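Local coordinates for protein endo-beta-1,2-glucanase (PDB 6IMV) that hydrolyses internal linkages of beta-1,2-glucans as a fungal glycoside hydrolase and binds the disaccharide sophorose, at residues A[25-30]-A[397-402]; A[53-58]-A[124-129]; A[280-285]-A[474-479]; A[310-315]-A[449-454]. All coordinates share one frame; numbering follows the deposited sequence.

How the interactions relate
From the N terminus, the chain first meets a later partner in interaction 1, where helix 23-28 packs against helix 394-405 and closes a loop of 366 residues. Interaction 2 lies wholly within that loop: the turn before strand 57-64 settles on helix 112-133. Interaction 3 opens next, at strand 282-287, but closes only at the end of helix 461-475, and so crosses interaction 1. Interaction 4, between residues 310-315 and helix 448-457, also crosses interaction 1 but is nested inside interaction 3. Interactions 3 and 4 have the closest approach, about 9 Å between nearest atoms. Together the four tie the N-terminal segment, the large antiparallel sheet and the small hairpin to the helical body.

Interaction 1. Residues A[25-30]-A[397-402]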
loop_
_atom_site.group_PDB
_atom_site.type_symbol
_atom_site.label_atom_id
_atom_site.label_comp_id
_atom_site.label_asym_id
_atom_site.label_seq_id
_atom_site.Cartn_x
_atom_site.Cartn_y
_atom_site.Cartn_z
ATOM N N GLN A 25 3.968 24.900 12.244
ATOM C CA GLN A 25 3.939 25.435 10.872
ATOM C C GLN A 25 3.357 24.398 9.903
ATOM O O GLN A 25 2.667 24.769 8.963
ATOM C CB GLN A 25 5.324 25.905 10.444
ATOM C CG GLN A 25 5.687 27.257 11.039
ATOM C CD GLN A 25 7.145 27.591 10.856
ATOM O OE1 GLN A 25 7.926 26.790 10.346
ATOM N NE2 GLN A 25 7.532 28.773 11.316
ATOM N N VAL A 26 3.611 23.105 10.154
ATOM C CA VAL A 26 2.997 22.036 9.361
ATOM C C VAL A 26 1.467 22.141 9.492
ATOM O O VAL A 26 0.756 22.104 8.502
ATOM C CB VAL A 26 3.524 20.644 9.764
ATOM C CG1 VAL A 26 2.766 19.511 9.082
ATOM C CG2 VAL A 26 5.015 20.517 9.486
ATOM N N LEU A 27 0.971 22.302 10.722
ATOM C CA LEU A 27 -0.471 22.353 10.981
ATOM C C LEU A 27 -1.102 23.635 10.419
ATOM O O LEU A 27 -2.255 23.627 10.027
ATOM C CB LEU A 27 -0.720 22.241 12.487
ATOM C CG LEU A 27 -0.290 20.924 13.124
ATOM C CD1 LEU A 27 -0.581 20.948 14.620
ATOM C CD2 LEU A 27 -0.982 19.744 12.442
ATOM N N GLN A 28 -0.350 24.738 10.405
ATOM C CA GLN A 28 -0.842 26.026 9.885
ATOM C C GLN A 28 -0.984 25.979 8.359
ATOM O O GLN A 28 -1.823 26.667 7.825
ATOM C CB GLN A 28 0.097 27.172 10.262
ATOM C CG GLN A 28 -0.079 27.643 11.698
ATOM C CD GLN A 28 1.110 28.414 12.212
ATOM O OE1 GLN A 28 2.070 28.696 11.493
ATOM N NE2 GLN A 28 1.055 28.756 13.485
ATOM N N ASN A 29 -0.144 25.193 7.676
ATOM C CA ASN A 29 -0.193 25.103 6.212
ATOM C C ASN A 29 0.245 23.713 5.758
ATOM O O ASN A 29 1.333 23.546 5.223
ATOM C CB ASN A 29 0.656 26.189 5.547
ATOM C CG ASN A 29 0.383 26.326 4.060
ATOM O OD1 ASN A 29 -0.330 25.510 3.462
ATOM N ND2 ASN A 29 0.955 27.359 3.454
ATOM N N PRO A 30 -0.598 22.677 5.924
ATOM C CA PRO A 30 -0.219 21.318 5.529
ATOM C C PRO A 30 0.176 21.215 4.052
ATOM O O PRO A 30 1.085 20.470 3.708
ATOM C CB PRO A 30 -1.481 20.491 5.813
ATOM C CG PRO A 30 -2.228 21.286 6.864
ATOM C CD PRO A 30 -1.927 22.737 6.545
ATOM N N GLY A 397 -1.339 13.899 10.070
ATOM C CA GLY A 397 -0.550 12.915 9.330
ATOM C C GLY A 397 0.874 13.391 9.089
ATOM O O GLY A 397 1.852 12.705 9.417
ATOM N N MET A 398 0.987 14.596 8.534
ATOM C CA MET A 398 2.278 15.172 8.150
ATOM C C MET A 398 3.090 15.607 9.380
ATOM O O MET A 398 4.318 15.607 9.320
ATOM C CB MET A 398 2.086 16.357 7.205
ATOM C CG MET A 398 1.718 15.933 5.799
ATOM S SD MET A 398 2.986 14.872 5.067
ATOM C CE MET A 398 2.190 13.278 5.252
ATOM N N ALA A 399 2.421 15.962 10.483
ATOM C CA ALA A 399 3.129 16.265 11.734
ATOM C C ALA A 399 3.868 15.006 12.220
ATOM O O ALA A 399 5.050 15.080 12.609
ATOM C CB ALA A 399 2.184 16.793 12.787
ATOM N N TRP A 400 3.180 13.860 12.180
ATOM C CA TRP A 400 3.771 12.595 12.595
ATOM C C TRP A 400 4.899 12.194 11.642
ATOM O O TRP A 400 5.971 11.765 12.078
ATOM C CB TRP A 400 2.702 11.510 12.712
ATOM C CG TRP A 400 1.940 11.611 13.993
ATOM C CD1 TRP A 400 0.720 12.193 14.184
ATOM C CD2 TRP A 400 2.355 11.121 15.278
ATOM N NE1 TRP A 400 0.359 12.109 15.495
ATOM C CE2 TRP A 400 1.338 11.459 16.191
ATOM C CE3 TRP A 400 3.491 10.459 15.749
ATOM C CZ2 TRP A 400 1.413 11.123 17.540
ATOM C CZ3 TRP A 400 3.572 10.136 17.085
ATOM C CH2 TRP A 400 2.545 10.463 17.966
ATOM N N TRP A 401 4.653 12.364 10.338
ATOM C CA TRP A 401 5.633 12.127 9.290
ATOM C C TRP A 401 6.907 12.949 9.558
ATOM O O TRP A 401 8.015 12.412 9.553
ATOM C CB TRP A 401 5.022 12.457 7.924
ATOM C CG TRP A 401 5.833 12.010 6.747
ATOM C CD1 TRP A 401 5.672 10.861 6.027
ATOM C CD2 TRP A 401 6.906 12.733 6.113
ATOM N NE1 TRP A 401 6.563 10.826 4.988
ATOM C CE2 TRP A 401 7.341 11.953 5.022
ATOM C CE3 TRP A 401 7.551 13.950 6.365
ATOM C CZ2 TRP A 401 8.392 12.350 4.197
ATOM C CZ3 TRP A 401 8.579 14.346 5.538
ATOM C CH2 TRP A 401 8.995 13.557 4.471
ATOM N N ARG A 402 6.731 14.253 9.793
ATOM C CA ARG A 402 7.822 15.184 10.051
ATOM C C ARG A 402 8.631 14.708 11.265
ATOM O O ARG A 402 9.869 14.645 11.216
ATOM C CB ARG A 402 7.285 16.602 10.283
ATOM C CG ARG A 402 8.348 17.599 10.726
ATOM C CD ARG A 402 7.806 18.990 11.005
ATOM N NE ARG A 402 8.768 19.804 11.736
ATOM C CZ ARG A 402 9.120 19.619 13.007
ATOM N NH1 ARG A 402 8.457 18.766 13.767
ATOM N NH2 ARG A 402 10.163 20.274 13.503
#
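Val26 pushes both of its methyl groups into the side of helix 394-405, making a helix-helix contact between the short N-terminal helix 23-28 and helix 394-405 of the helical body, which is consistent with an (alpha/alpha)6 barrel. The tight part of the contact belongs to this valine. With CG1 anti to the backbone N (chi1 172°), CG1 and CG2 fork toward different residues. Val26 CG1 lies 3.7 Å from Met398 CB and 3.8 Å from Ala399 N, and the Val26 and Met398 side chains cross at about a right angle. Met398 then bends away at chi2, and the rest of it packs on helix 30-41 and helix 433-443. The other methyl, Val26 CG2, meets Arg402 CD at 3.5 Å, where the extended arginine chain slants across the valine. That course is consistent with the bond from Arg402 NE to the carbonyl oxygen of Tyr21. Phe33 of helix 30-41 touches Val26, Met398 and Arg402 alike.

Toward the partly exposed rim the contact is looser. Leu27 only brushes the neighbouring helix, its CD2 standing 4.3 Å from Ala399 CB.

Interaction 2. Residues A[53-58]-A[124-129]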
loop_
_atom_site.group_PDB
_atom_site.type_symbol
_atom_site.label_atom_id
_atom_site.label_comp_id
_atom_site.label_asym_id
_atom_site.label_seq_id
_atom_site.Cartn_x
_atom_site.Cartn_y
_atom_site.Cartn_z
ATOM N N SER A 53 13.242 0.933 -16.147
ATOM C CA SER A 53 12.655 1.703 -17.257
ATOM C C SER A 53 12.618 0.881 -18.552
ATOM O O SER A 53 11.844 1.185 -19.466
ATOM C CB SER A 53 13.384 2.996 -17.455
ATOM O OG SER A 53 14.770 2.754 -17.560
ATOM N N GLY A 54 13.440 -0.169 -18.633
ATOM C CA GLY A 54 13.466 -1.044 -19.793
ATOM C C GLY A 54 12.191 -1.859 -19.948
ATOM O O GLY A 54 11.733 -2.081 -21.067
ATOM N N ASN A 55 11.633 -2.355 -18.835
ATOM C CA ASN A 55 10.441 -3.220 -18.897
ATOM C C ASN A 55 9.248 -2.594 -18.148
ATOM O O ASN A 55 8.166 -3.168 -18.135
ATOM C CB ASN A 55 10.761 -4.634 -18.404
ATOM C CG ASN A 55 11.185 -4.683 -16.951
ATOM O OD1 ASN A 55 10.986 -3.721 -16.208
ATOM N ND2 ASN A 55 11.750 -5.810 -16.542
ATOM N N GLY A 56 9.450 -1.426 -17.535
ATOM C CA GLY A 56 8.386 -0.679 -16.868
ATOM C C GLY A 56 7.974 -1.285 -15.533
ATOM O O GLY A 56 6.946 -0.908 -14.992
ATOM N N MET A 57 8.777 -2.207 -14.994
ATOM C CA MET A 57 8.411 -2.968 -13.801
ATOM C C MET A 57 9.037 -2.342 -12.551
ATOM O O MET A 57 10.174 -1.871 -12.596
ATOM C CB MET A 57 8.881 -4.422 -13.917
ATOM C CG MET A 57 8.232 -5.181 -15.067
ATOM S SD MET A 57 6.430 -5.286 -14.922
ATOM C CE MET A 57 6.230 -6.041 -13.313
ATOM N N SER A 58 8.289 -2.378 -11.437
ATOM C CA SER A 58 8.785 -1.928 -10.145
ATOM C C SER A 58 9.895 -2.867 -9.665
ATOM O O SER A 58 9.903 -4.053 -9.991
ATOM C CB SER A 58 7.691 -1.822 -9.107
ATOM O OG SER A 58 7.157 -3.090 -8.774
ATOM N N LEU A 124 2.743 -3.047 -19.515
ATOM C CA LEU A 124 1.752 -3.992 -20.024
ATOM C C LEU A 124 2.433 -5.023 -20.934
ATOM O O LEU A 124 2.137 -6.211 -20.852
ATOM C CB LEU A 124 0.648 -3.257 -20.792
ATOM C CG LEU A 124 -0.455 -4.168 -21.346
ATOM C CD1 LEU A 124 -1.048 -5.057 -20.252
ATOM C CD2 LEU A 124 -1.549 -3.359 -22.005
ATOM N N GLN A 125 3.328 -4.549 -21.810
ATOM C CA GLN A 125 4.077 -5.434 -22.712
ATOM C C GLN A 125 4.766 -6.536 -21.881
ATOM O O GLN A 125 4.683 -7.711 -22.219
ATOM C CB GLN A 125 5.070 -4.638 -23.564
ATOM C CG GLN A 125 4.394 -3.728 -24.578
ATOM C CD GLN A 125 5.367 -2.929 -25.411
ATOM O OE1 GLN A 125 6.332 -3.451 -25.953
ATOM N NE2 GLN A 125 5.102 -1.640 -25.536
ATOM N N THR A 126 5.403 -6.142 -20.769
ATOM C CA THR A 126 6.124 -7.058 -19.890
ATOM C C THR A 126 5.163 -8.053 -19.221
ATOM O O THR A 126 5.465 -9.262 -19.154
ATOM C CB THR A 126 6.934 -6.286 -18.845
ATOM O OG1 THR A 126 7.758 -5.349 -19.552
ATOM C CG2 THR A 126 7.768 -7.198 -17.974
ATOM N N TYR A 127 4.019 -7.555 -18.727
ATOM C CA TYR A 127 2.967 -8.392 -18.142
ATOM C C TYR A 127 2.563 -9.489 -19.137
ATOM O O TYR A 127 2.380 -10.636 -18.749
ATOM C CB TYR A 127 1.725 -7.571 -17.778
ATOM C CG TYR A 127 1.723 -6.855 -16.446
ATOM C CD1 TYR A 127 2.859 -6.242 -15.928
ATOM C CD2 TYR A 127 0.541 -6.713 -15.738
ATOM C CE1 TYR A 127 2.822 -5.558 -14.720
ATOM C CE2 TYR A 127 0.484 -6.034 -14.530
ATOM C CZ TYR A 127 1.627 -5.450 -14.020
ATOM O OH TYR A 127 1.551 -4.782 -12.835
ATOM N N LEU A 128 2.411 -9.112 -20.416
ATOM C CA LEU A 128 1.893 -10.012 -21.446
ATOM C C LEU A 128 2.950 -11.064 -21.836
ATOM O O LEU A 128 2.591 -12.219 -22.065
ATOM C CB LEU A 128 1.427 -9.196 -22.660
ATOM C CG LEU A 128 0.194 -8.308 -22.451
ATOM C CD1 LEU A 128 -0.315 -7.748 -23.770
ATOM C CD2 LEU A 128 -0.940 -9.037 -21.746
ATOM N N ARG A 129 4.231 -10.679 -21.894
ATOM C CA ARG A 129 5.343 -11.624 -22.125
ATOM C C ARG A 129 5.408 -12.638 -20.973
ATOM O O ARG A 129 5.661 -13.826 -21.186
ATOM C CB ARG A 129 6.687 -10.897 -22.262
ATOM C CG ARG A 129 6.842 -10.061 -23.526
ATOM C CD ARG A 129 8.293 -9.655 -23.783
ATOM N NE ARG A 129 8.944 -8.984 -22.655
ATOM C CZ ARG A 129 8.830 -7.685 -22.363
ATOM N NH1 ARG A 129 8.075 -6.893 -23.112
ATOM N NH2 ARG A 129 9.488 -7.178 -21.331
#
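Thr126, on helix 112-133, meets the turn Asn55-Met57 with every atom of its side chain. Its CB sits 3.4 Å from Asn55 O. With OG1 anti to the carbonyl carbon (chi1 -54°), the hydroxyl points at that same oxygen: Thr126 OG1 donates to Asn55 O at 2.6 Å, in the carbonyl plane and on a lone pair, with a C=O...donor angle of 121°. The other branch is apolar, Thr126 CG2 resting 3.6 Å from Met57 CG. OG1 also takes a weak bond from Arg129 NH2 one turn on, while the stronger ties of that guanidinium go to Asp150 and Gln149.

Met57 carries the contact on to Tyr127. Its chain bends at chi2 and chi3, and Met57 SD comes up at the ring edge, 3.6 Å from Tyr127 CE1, a Met-aromatic contact; the ring hydroxyl is bonded to Glu83. The turn is shaped from within: Asn55 OD1 accepts from Met57 N at 2.9 Å, an Asx turn, and Gly56 and Met57 form a G1 bulge against Asn52 where strand 57-64 begins.

A valine in place of Thr126 would probably leave the buried Asn55 carbonyl without its hydroxyl donor. The chemistry implies a joint in which one short polar bond sets the turn on the helix and sulfur and methyl contacts fill in beside it.

Interaction 3. Residues A[280-285]-A[474-479]; sequences LVSVDY and RVFKNL
Ser282 and Phe476 are the nearest CA pair, 6.2 Å apart, where the start of strand 282-287 passes the chain leaving helix 461-475. The side chains fill the gap. The rim of the Phe476 ring reaches residues 280-282: CE1 is 3.7 Å from Ser282 CA, CZ is 3.7 Å from Val281 O, and at the edge, in the ring plane, Leu280 CD1 stands 3.9 Å from Phe476 CE2. CG of the phenylalanine lies anti to the carbonyl carbon (chi1 -64°), which directs the ring toward that segment. The neighbouring Val475 CG1 sits over one face of the ring, toward its rim. Val475 CG2 in turn meets Leu280 CD2 at 3.9 Å, the two side chains slanting past each other.

The polar link is indirect. One water lies 2.6 Å from Ser282 OG and donates to Lys477 O at 2.9 Å, bridging strand and loop beside the ring.

An alanine at Phe476 would probably open a gap beside Leu280 and Ser282 and leave Val475 CG1 without the ring it rests on. Strand 282-287 pairs with strand 290-296 in a two-stranded hairpin, whose Gln296 touches both Leu280 and Phe476, and Phe476 also touches Val323 of helix 318-337.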
loop_
_atom_site.group_PDB
_atom_site.type_symbol
_atom_site.label_atom_id
_atom_site.label_comp_id
_atom_site.label_asym_id
_atom_site.label_seq_id
_atom_site.Cartn_x
_atom_site.Cartn_y
_atom_site.Cartn_z
ATOM N N LEU A 280 -14.123 -10.087 11.620
ATOM C CA LEU A 280 -14.551 -8.689 11.759
ATOM C C LEU A 280 -15.054 -8.474 13.190
ATOM O O LEU A 280 -16.132 -8.938 13.536
ATOM C CB LEU A 280 -15.644 -8.386 10.727
ATOM C CG LEU A 280 -16.096 -6.925 10.638
ATOM C CD1 LEU A 280 -14.938 -6.027 10.233
ATOM C CD2 LEU A 280 -17.266 -6.768 9.679
ATOM N N VAL A 281 -14.253 -7.777 14.005
ATOM C CA VAL A 281 -14.422 -7.766 15.454
ATOM C C VAL A 281 -14.275 -6.331 15.983
ATOM O O VAL A 281 -13.372 -5.584 15.589
ATOM C CB VAL A 281 -13.419 -8.724 16.132
ATOM C CG1 VAL A 281 -13.507 -8.679 17.658
ATOM C CG2 VAL A 281 -13.589 -10.156 15.647
ATOM N N SER A 282 -15.163 -5.974 16.912
ATOM C CA SER A 282 -15.121 -4.703 17.632
ATOM C C SER A 282 -14.311 -4.883 18.916
ATOM O O SER A 282 -14.560 -5.808 19.666
ATOM C CB SER A 282 -16.510 -4.234 17.946
ATOM O OG SER A 282 -16.498 -2.936 18.499
ATOM N N VAL A 283 -13.342 -3.998 19.153
ATOM C CA VAL A 283 -12.636 -3.955 20.425
ATOM C C VAL A 283 -12.409 -2.491 20.795
ATOM O O VAL A 283 -12.394 -1.608 19.930
ATOM C CB VAL A 283 -11.298 -4.722 20.402
ATOM C CG1 VAL A 283 -11.512 -6.211 20.243
ATOM C CG2 VAL A 283 -10.342 -4.198 19.333
ATOM N N ASP A 284 -12.203 -2.258 22.092
ATOM C CA ASP A 284 -11.972 -0.928 22.601
ATOM C C ASP A 284 -10.490 -0.784 22.964
ATOM O O ASP A 284 -9.949 -1.567 23.768
ATOM C CB ASP A 284 -12.887 -0.637 23.793
ATOM C CG ASP A 284 -14.342 -0.393 23.438
ATOM O OD1 ASP A 284 -14.682 -0.287 22.221
ATOM O OD2 ASP A 284 -15.135 -0.312 24.388
ATOM N N TYR A 285 -9.839 0.213 22.362
ATOM C CA TYR A 285 -8.528 0.661 22.807
ATOM C C TYR A 285 -8.692 1.476 24.094
ATOM O O TYR A 285 -9.487 2.408 24.143
ATOM C CB TYR A 285 -7.841 1.550 21.771
ATOM C CG TYR A 285 -6.497 2.050 22.235
ATOM C CD1 TYR A 285 -5.336 1.340 21.984
ATOM C CD2 TYR A 285 -6.392 3.209 22.986
ATOM C CE1 TYR A 285 -4.103 1.789 22.432
ATOM C CE2 TYR A 285 -5.172 3.656 23.465
ATOM C CZ TYR A 285 -4.025 2.950 23.183
ATOM O OH TYR A 285 -2.828 3.418 23.644
ATOM N N ARG A 474 -23.447 -4.324 11.412
ATOM C CA ARG A 474 -23.835 -5.452 12.267
ATOM C C ARG A 474 -22.857 -5.635 13.436
ATOM O O ARG A 474 -23.252 -6.121 14.496
ATOM C CB ARG A 474 -23.926 -6.747 11.448
ATOM C CG ARG A 474 -25.207 -6.850 10.633
ATOM C CD ARG A 474 -25.236 -7.991 9.640
ATOM N NE ARG A 474 -25.348 -9.266 10.325
ATOM C CZ ARG A 474 -25.342 -10.447 9.710
ATOM N NH1 ARG A 474 -25.348 -10.508 8.387
ATOM N NH2 ARG A 474 -25.311 -11.556 10.423
ATOM N N VAL A 475 -21.589 -5.255 13.239
ATOM C CA VAL A 475 -20.524 -5.500 14.223
ATOM C C VAL A 475 -20.263 -4.245 15.076
ATOM O O VAL A 475 -20.003 -4.376 16.286
ATOM C CB VAL A 475 -19.238 -5.972 13.521
ATOM C CG1 VAL A 475 -18.032 -5.969 14.458
ATOM C CG2 VAL A 475 -19.435 -7.347 12.891
ATOM N N PHE A 476 -20.328 -3.055 14.453
ATOM C CA PHE A 476 -19.915 -1.804 15.088
ATOM C C PHE A 476 -21.137 -0.974 15.506
ATOM O O PHE A 476 -21.676 -0.185 14.730
ATOM C CB PHE A 476 -18.958 -1.052 14.163
ATOM C CG PHE A 476 -17.676 -1.806 13.926
ATOM C CD1 PHE A 476 -16.664 -1.797 14.874
ATOM C CD2 PHE A 476 -17.505 -2.572 12.782
ATOM C CE1 PHE A 476 -15.496 -2.514 14.670
ATOM C CE2 PHE A 476 -16.341 -3.298 12.578
ATOM C CZ PHE A 476 -15.334 -3.267 13.523
ATOM N N LYS A 477 -21.550 -1.173 16.761
ATOM C CA LYS A 477 -22.661 -0.466 17.408
ATOM C C LYS A 477 -22.130 0.288 18.635
ATOM O O LYS A 477 -21.139 -0.110 19.250
ATOM C CB LYS A 477 -23.726 -1.486 17.814
ATOM C CG LYS A 477 -24.155 -2.414 16.689
ATOM C CD LYS A 477 -24.951 -3.610 17.131
ATOM C CE LYS A 477 -24.090 -4.799 17.491
ATOM N NZ LYS A 477 -24.920 -6.002 17.722
ATOM N N ASN A 478 -22.792 1.388 18.992
ATOM C CA ASN A 478 -22.492 2.125 20.228
ATOM C C ASN A 478 -20.982 2.401 20.319
ATOM O O ASN A 478 -20.352 2.075 21.333
ATOM C CB ASN A 478 -22.981 1.355 21.458
ATOM C CG ASN A 478 -24.369 0.776 21.274
ATOM O OD1 ASN A 478 -25.342 1.517 21.166
ATOM N ND2 ASN A 478 -24.473 -0.544 21.230
ATOM N N LEU A 479 -20.415 2.994 19.260
ATOM C CA LEU A 479 -18.996 3.382 19.228
ATOM C C LEU A 479 -18.692 4.218 20.469
ATOM O O LEU A 479 -19.492 5.055 20.845
ATOM C CB LEU A 479 -18.690 4.214 17.978
ATOM C CG LEU A 479 -18.832 3.506 16.634
ATOM C CD1 LEU A 479 -18.230 4.352 15.528
ATOM C CD2 LEU A 479 -18.195 2.131 16.655
HETATM O O HOH W 1 -18.912 -1.874 18.493
#

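Interaction 4. Residues A[310-315]-A[449-454]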
loop_
_atom_site.group_PDB
_atom_site.type_symbol
_atom_site.label_atom_id
_atom_site.label_comp_id
_atom_site.label_asym_id
_atom_site.label_seq_id
_atom_site.Cartn_x
_atom_site.Cartn_y
_atom_site.Cartn_z
ATOM N N LEU A 310 -7.679 2.788 0.323
ATOM C CA LEU A 310 -7.029 3.549 -0.758
ATOM C C LEU A 310 -7.625 3.185 -2.123
ATOM O O LEU A 310 -7.452 3.942 -3.081
ATOM C CB LEU A 310 -5.524 3.261 -0.795
ATOM C CG LEU A 310 -4.671 3.802 0.351
ATOM C CD1 LEU A 310 -3.291 3.161 0.314
ATOM C CD2 LEU A 310 -4.549 5.318 0.288
ATOM N N GLU A 311 -8.241 2.005 -2.234
ATOM C CA GLU A 311 -8.533 1.414 -3.548
ATOM C C GLU A 311 -10.042 1.278 -3.810
ATOM O O GLU A 311 -10.432 1.181 -4.944
ATOM C CB GLU A 311 -7.842 0.057 -3.671
ATOM C CG GLU A 311 -6.337 0.137 -3.460
ATOM C CD GLU A 311 -5.537 -0.945 -4.159
ATOM O OE1 GLU A 311 -5.947 -1.384 -5.280
ATOM O OE2 GLU A 311 -4.525 -1.363 -3.584
ATOM N N MET A 312 -10.882 1.248 -2.775
ATOM C CA MET A 312 -12.334 1.152 -2.960
ATOM C C MET A 312 -13.013 2.124 -2.009
ATOM O O MET A 312 -12.451 2.456 -0.969
ATOM C CB MET A 312 -12.836 -0.272 -2.709
ATOM C CG MET A 312 -12.236 -1.278 -3.675
ATOM S SD MET A 312 -12.918 -2.921 -3.478
ATOM C CE MET A 312 -14.477 -2.766 -4.357
ATOM N N PRO A 313 -14.214 2.638 -2.355
ATOM C CA PRO A 313 -14.845 3.720 -1.593
ATOM C C PRO A 313 -15.520 3.280 -0.281
ATOM O O PRO A 313 -16.696 3.562 -0.057
ATOM C CB PRO A 313 -15.864 4.274 -2.604
ATOM C CG PRO A 313 -16.260 3.073 -3.419
ATOM C CD PRO A 313 -14.986 2.263 -3.553
ATOM N N TYR A 314 -14.739 2.651 0.600
ATOM C CA TYR A 314 -15.161 2.280 1.934
ATOM C C TYR A 314 -15.679 3.499 2.715
ATOM O O TYR A 314 -16.621 3.372 3.484
ATOM C CB TYR A 314 -13.995 1.629 2.689
ATOM C CG TYR A 314 -13.757 0.190 2.311
ATOM C CD1 TYR A 314 -14.416 -0.826 2.981
ATOM C CD2 TYR A 314 -12.891 -0.158 1.283
ATOM C CE1 TYR A 314 -14.219 -2.153 2.646
ATOM C CE2 TYR A 314 -12.688 -1.485 0.932
ATOM C CZ TYR A 314 -13.359 -2.486 1.615
ATOM O OH TYR A 314 -13.188 -3.806 1.293
ATOM N N TYR A 315 -15.058 4.670 2.523
ATOM C CA TYR A 315 -15.373 5.845 3.349
ATOM C C TYR A 315 -16.610 6.593 2.834
ATOM O O TYR A 315 -16.990 7.592 3.446
ATOM C CB TYR A 315 -14.152 6.759 3.476
ATOM C CG TYR A 315 -13.016 6.177 4.278
ATOM C CD1 TYR A 315 -13.176 5.016 5.028
ATOM C CD2 TYR A 315 -11.767 6.786 4.291
ATOM C CE1 TYR A 315 -12.123 4.471 5.744
ATOM C CE2 TYR A 315 -10.714 6.264 5.021
ATOM C CZ TYR A 315 -10.893 5.103 5.757
ATOM O OH TYR A 315 -9.866 4.569 6.482
ATOM N N GLY A 449 -12.120 7.325 -5.507
ATOM C CA GLY A 449 -12.958 8.187 -6.357
ATOM C C GLY A 449 -13.045 7.671 -7.791
ATOM O O GLY A 449 -14.128 7.532 -8.348
ATOM N N LEU A 450 -11.889 7.397 -8.402
ATOM C CA LEU A 450 -11.834 6.814 -9.739
ATOM C C LEU A 450 -12.548 5.454 -9.773
ATOM O O LEU A 450 -13.306 5.168 -10.708
ATOM C CB LEU A 450 -10.372 6.680 -10.163
ATOM C CG LEU A 450 -9.708 7.977 -10.612
ATOM C CD1 LEU A 450 -8.195 7.847 -10.601
ATOM C CD2 LEU A 450 -10.208 8.389 -11.988
ATOM N N VAL A 451 -12.316 4.628 -8.754
ATOM C CA VAL A 451 -12.870 3.287 -8.711
ATOM C C VAL A 451 -14.393 3.392 -8.578
ATOM O O VAL A 451 -15.126 2.688 -9.262
ATOM C CB VAL A 451 -12.223 2.462 -7.582
ATOM C CG1 VAL A 451 -12.999 1.191 -7.267
ATOM C CG2 VAL A 451 -10.775 2.149 -7.920
ATOM N N SER A 452 -14.854 4.294 -7.704
ATOM C CA SER A 452 -16.275 4.540 -7.479
ATOM C C SER A 452 -16.980 4.933 -8.793
ATOM O O SER A 452 -18.100 4.487 -9.084
ATOM C CB SER A 452 -16.422 5.597 -6.391
ATOM O OG SER A 452 -17.754 6.024 -6.284
ATOM N N GLN A 453 -16.326 5.774 -9.598
ATOM C CA GLN A 453 -16.906 6.229 -10.869
ATOM C C GLN A 453 -17.185 5.025 -11.783
ATOM O O GLN A 453 -18.276 4.880 -12.336
ATOM C CB GLN A 453 -15.956 7.219 -11.531
ATOM C CG GLN A 453 -16.495 7.821 -12.817
ATOM C CD GLN A 453 -15.402 8.555 -13.551
ATOM O OE1 GLN A 453 -14.346 8.853 -12.989
ATOM N NE2 GLN A 453 -15.651 8.851 -14.817
ATOM N N LYS A 454 -16.189 4.146 -11.910
ATOM C CA LYS A 454 -16.249 2.997 -12.809
ATOM C C LYS A 454 -17.223 1.955 -12.238
ATOM O O LYS A 454 -17.986 1.342 -12.981
ATOM C CB LYS A 454 -14.831 2.461 -13.029
ATOM C CG LYS A 454 -14.671 1.403 -14.113
ATOM C CD LYS A 454 -13.211 1.124 -14.429
ATOM C CE LYS A 454 -13.001 -0.137 -15.244
ATOM N NZ LYS A 454 -13.668 -0.060 -16.565
#
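Glu311 O presses into the side chain of Val451 on helix 448-457, 3.1 Å from CG2 and 3.5 Å from CG1. The fit is tight, and this carbonyl oxygen is buried against the valine with no hydrogen-bonding partner in the model. Val451 has CG1 anti to its backbone N (chi1 165°), and both methyls flank the oxygen, CG2 closer, while CG1 also reaches Met312 and Pro313. Val451 CG1 touches Met312 CG at 4.4 Å and Pro313 CD at 4.3 Å, both looser than the carbonyl contact. The ring of Pro313 then slides on to the following residue of the helix, its CG lying 3.9 Å from Ser452 CB.

The second shell fixes the loop. Pro313 is the centre of an inverse gamma turn, closed by Tyr314 N bonding to Met312 O at 2.8 Å, and this tight bend probably helps set the proline ring against the helix. The backbone of Leu310 is hydrogen-bonded to Val447 just before the helix. Beyond Pro313, the Tyr314 hydroxyl bonds to Glu252 and Trp256, and its ring meets Phe464 edge-to-face.

The loop thus lies among helices of a body consistent with an (alpha/alpha)6 barrel, the Glu311 side chain about 11 Å from a bound glucose. Met312 packs on Trp171 of helix 163-182, on Leu253 and Trp256 of helix 252-261, and on Phe464 of helix 461-475, while helix 448-457 flanks it through Val451 and Ser452.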